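PDB 2HJ0: putative citrate lyase, alfa subunit, which belongs to the CitF family of citrate lyase alpha subunits and has an alpha/beta fold built around two large mixed beta sheets. Local coordinates for residues Y259-Y269 with D455-P466. Numbering follows the deposited sequence.
Sequences YAAKVITSSPY and DLIEYFKDLKVP
Y459 turns its CG anti to the backbone N (chi1 -152°), which lays its ring along P268, whereas F460 next to it has CG anti to the carbonyl carbon (chi1 -68°) and places its ring against V263 and the S266-S267 bend that follows helix 251-265. In this alpha/beta fold Y459 closes helix 454-459 and F460 opens a type I turn to L463, after which the chain runs on beside helix 251-265, a worked example of a helix and the loop after its end packed against a turn and the segment that follows it. P268 CB sits over one face of the Y459 ring in a CH-pi contact, 3.7 Å from the centroid, while S266 O lies at the ring edge, 3.2 Å from CE2 of Y459. The F460 tip meets V263, whose CG1 is 3.7 Å from CZ of F460 and whose side chain crosses that of F460 at about a right angle. At the end of the turn, L463 CD1 lies 4.3 Å from CG2 of V263. I447 of strand 447-449 touches V263, Y259 and V465, placing the contact beside the outer part of the nine-stranded sheet. There V465 CG1 covers a face of the Y259 ring, and P466 CD packs 3.8 Å from the Y259 OH.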
# COMPACT_ATOMS: atom_id res chain seq x y z
N TYR A 259 22.01 28.75 17.47
CA TYR A 259 22.15 28.10 18.77
C TYR A 259 21.56 26.69 18.66
O TYR A 259 22.13 25.73 19.18
CB TYR A 259 21.41 28.89 19.86
CG TYR A 259 22.17 30.07 20.46
CD1 TYR A 259 23.57 30.08 20.53
CD2 TYR A 259 21.48 31.15 21.02
CE1 TYR A 259 24.25 31.14 21.14
CE2 TYR A 259 22.16 32.21 21.63
CZ TYR A 259 23.53 32.20 21.69
OH TYR A 259 24.19 33.27 22.28
N ALA A 260 20.44 26.57 17.96
CA ALA A 260 19.80 25.27 17.78
C ALA A 260 20.73 24.28 17.09
O ALA A 260 20.86 23.13 17.52
CB ALA A 260 18.51 25.43 16.98
N ALA A 261 21.38 24.71 16.01
CA ALA A 261 22.30 23.84 15.28
C ALA A 261 23.48 23.41 16.15
O ALA A 261 23.94 22.27 16.03
CB ALA A 261 22.79 24.54 14.03
N LYS A 262 23.97 24.30 17.01
CA LYS A 262 25.10 23.97 17.88
C LYS A 262 24.69 22.90 18.87
O LYS A 262 25.49 22.05 19.25
CB LYS A 262 25.60 25.20 18.64
CG LYS A 262 26.44 26.16 17.81
CD LYS A 262 26.73 27.47 18.58
CE LYS A 262 27.43 28.54 17.72
NZ LYS A 262 27.53 29.85 18.45
N VAL A 263 23.42 22.92 19.28
CA VAL A 263 22.96 21.91 20.21
C VAL A 263 22.94 20.55 19.50
O VAL A 263 23.40 19.55 20.05
CB VAL A 263 21.56 22.25 20.75
CG1 VAL A 263 21.08 21.15 21.67
CG2 VAL A 263 21.61 23.57 21.48
N ILE A 264 22.45 20.52 18.26
CA ILE A 264 22.39 19.30 17.46
C ILE A 264 23.78 18.78 17.12
O ILE A 264 24.10 17.61 17.37
CB ILE A 264 21.62 19.54 16.12
CG1 ILE A 264 20.17 19.93 16.41
CG2 ILE A 264 21.63 18.30 15.24
CD1 ILE A 264 19.46 20.51 15.22
N THR A 265 24.62 19.63 16.55
CA THR A 265 25.97 19.22 16.19
C THR A 265 26.86 18.93 17.39
O THR A 265 27.97 18.46 17.22
CB THR A 265 26.65 20.27 15.33
OG1 THR A 265 26.67 21.52 16.03
CG2 THR A 265 25.91 20.43 14.03
N SER A 266 26.40 19.21 18.61
CA SER A 266 27.22 18.91 19.77
C SER A 266 26.55 17.80 20.56
O SER A 266 27.04 17.39 21.60
CB SER A 266 27.37 20.12 20.69
OG SER A 266 28.03 21.20 20.05
N SER A 267 25.43 17.30 20.06
CA SER A 267 24.72 16.26 20.78
C SER A 267 25.35 14.90 20.54
O SER A 267 26.11 14.71 19.59
CB SER A 267 23.25 16.23 20.33
OG SER A 267 23.11 15.64 19.05
N PRO A 268 25.05 13.92 21.41
CA PRO A 268 25.61 12.58 21.25
C PRO A 268 24.94 11.81 20.12
O PRO A 268 25.06 10.60 20.03
CB PRO A 268 25.33 11.94 22.60
CG PRO A 268 23.99 12.51 22.91
CD PRO A 268 24.17 13.98 22.59
N TYR A 269 24.22 12.52 19.25
CA TYR A 269 23.52 11.88 18.15
C TYR A 269 24.10 12.35 16.82
O TYR A 269 23.83 11.78 15.76
CB TYR A 269 22.03 12.23 18.22
CG TYR A 269 21.39 11.91 19.55
CD1 TYR A 269 21.04 10.60 19.88
CD2 TYR A 269 21.13 12.92 20.48
CE1 TYR A 269 20.43 10.31 21.12
CE2 TYR A 269 20.53 12.65 21.71
CZ TYR A 269 20.18 11.34 22.03
OH TYR A 269 19.56 11.05 23.23
N ASP A 455 21.19 13.16 31.27
CA ASP A 455 22.28 12.73 30.39
C ASP A 455 22.67 13.86 29.43
O ASP A 455 23.81 13.91 28.95
CB ASP A 455 21.88 11.51 29.58
CG ASP A 455 20.78 11.81 28.60
OD1 ASP A 455 20.83 11.29 27.47
OD2 ASP A 455 19.86 12.58 28.96
N LEU A 456 21.74 14.76 29.16
CA LEU A 456 22.01 15.87 28.24
C LEU A 456 22.68 17.03 28.96
O LEU A 456 23.54 17.72 28.40
CB LEU A 456 20.72 16.31 27.54
CG LEU A 456 20.49 15.74 26.14
CD1 LEU A 456 20.84 14.27 26.10
CD2 LEU A 456 19.04 15.96 25.73
N ILE A 457 22.28 17.25 30.21
CA ILE A 457 22.86 18.31 31.01
C ILE A 457 24.38 18.11 31.13
O ILE A 457 25.15 19.07 31.06
CB ILE A 457 22.22 18.36 32.40
CG1 ILE A 457 20.82 18.94 32.28
CG2 ILE A 457 23.05 19.21 33.34
CD1 ILE A 457 20.01 18.81 33.53
N GLU A 458 24.79 16.85 31.29
CA GLU A 458 26.21 16.54 31.42
C GLU A 458 26.93 16.67 30.09
O GLU A 458 27.96 17.33 29.98
CB GLU A 458 26.42 15.12 31.95
CG GLU A 458 25.89 14.07 31.00
CD GLU A 458 26.41 12.64 31.27
OE1 GLU A 458 26.10 11.73 30.44
OE2 GLU A 458 27.13 12.43 32.29
N TYR A 459 26.37 16.02 29.07
CA TYR A 459 26.96 16.04 27.73
C TYR A 459 27.18 17.46 27.19
O TYR A 459 28.14 17.69 26.45
CB TYR A 459 26.08 15.27 26.75
CG TYR A 459 26.85 14.68 25.59
CD1 TYR A 459 27.48 13.44 25.73
CD2 TYR A 459 26.96 15.35 24.37
CE1 TYR A 459 28.21 12.90 24.68
CE2 TYR A 459 27.69 14.82 23.32
CZ TYR A 459 28.31 13.60 23.47
OH TYR A 459 29.05 13.07 22.44
N PHE A 460 26.29 18.38 27.54
CA PHE A 460 26.41 19.76 27.09
C PHE A 460 27.07 20.65 28.12
O PHE A 460 27.18 21.86 27.91
CB PHE A 460 25.04 20.34 26.73
CG PHE A 460 24.41 19.72 25.52
CD1 PHE A 460 25.12 19.61 24.33
CD2 PHE A 460 23.09 19.27 25.56
CE1 PHE A 460 24.53 19.06 23.19
CE2 PHE A 460 22.49 18.71 24.43
CZ PHE A 460 23.22 18.60 23.24
N LYS A 461 27.52 20.07 29.23
CA LYS A 461 28.13 20.87 30.29
C LYS A 461 29.09 21.92 29.75
O LYS A 461 29.04 23.07 30.15
CB LYS A 461 28.87 19.98 31.31
CG LYS A 461 30.10 19.29 30.74
CD LYS A 461 31.01 18.72 31.82
CE LYS A 461 30.33 17.65 32.65
NZ LYS A 461 31.26 17.11 33.68
N ASP A 462 29.96 21.52 28.83
CA ASP A 462 30.94 22.45 28.29
C ASP A 462 30.51 23.13 27.00
O ASP A 462 31.27 23.89 26.41
CB ASP A 462 32.26 21.72 28.10
CG ASP A 462 32.96 21.43 29.42
OD1 ASP A 462 33.74 20.45 29.48
OD2 ASP A 462 32.72 22.18 30.40
N LEU A 463 29.28 22.87 26.56
CA LEU A 463 28.77 23.48 25.35
C LEU A 463 28.87 25.00 25.49
O LEU A 463 28.32 25.59 26.42
CB LEU A 463 27.31 23.06 25.14
CG LEU A 463 26.70 23.22 23.75
CD1 LEU A 463 25.20 22.97 23.83
CD2 LEU A 463 26.96 24.59 23.22
N LYS A 464 29.58 25.65 24.57
CA LYS A 464 29.71 27.10 24.63
C LYS A 464 28.47 27.84 24.14
O LYS A 464 28.44 28.39 23.04
CB LYS A 464 30.93 27.55 23.83
CG LYS A 464 32.22 27.05 24.43
CD LYS A 464 32.37 27.62 25.81
CE LYS A 464 33.29 26.78 26.66
NZ LYS A 464 33.07 27.16 28.09
N VAL A 465 27.45 27.84 24.99
CA VAL A 465 26.20 28.52 24.69
C VAL A 465 25.55 28.78 26.03
O VAL A 465 25.50 27.90 26.88
CB VAL A 465 25.25 27.65 23.83
CG1 VAL A 465 23.84 28.23 23.89
CG2 VAL A 465 25.73 27.62 22.38
N PRO A 466 25.03 30.00 26.23
CA PRO A 466 24.39 30.30 27.52
C PRO A 466 23.29 29.33 27.87
O PRO A 466 22.39 29.09 27.08
CB PRO A 466 23.90 31.74 27.34
CG PRO A 466 23.72 31.87 25.86
CD PRO A 466 24.88 31.11 25.28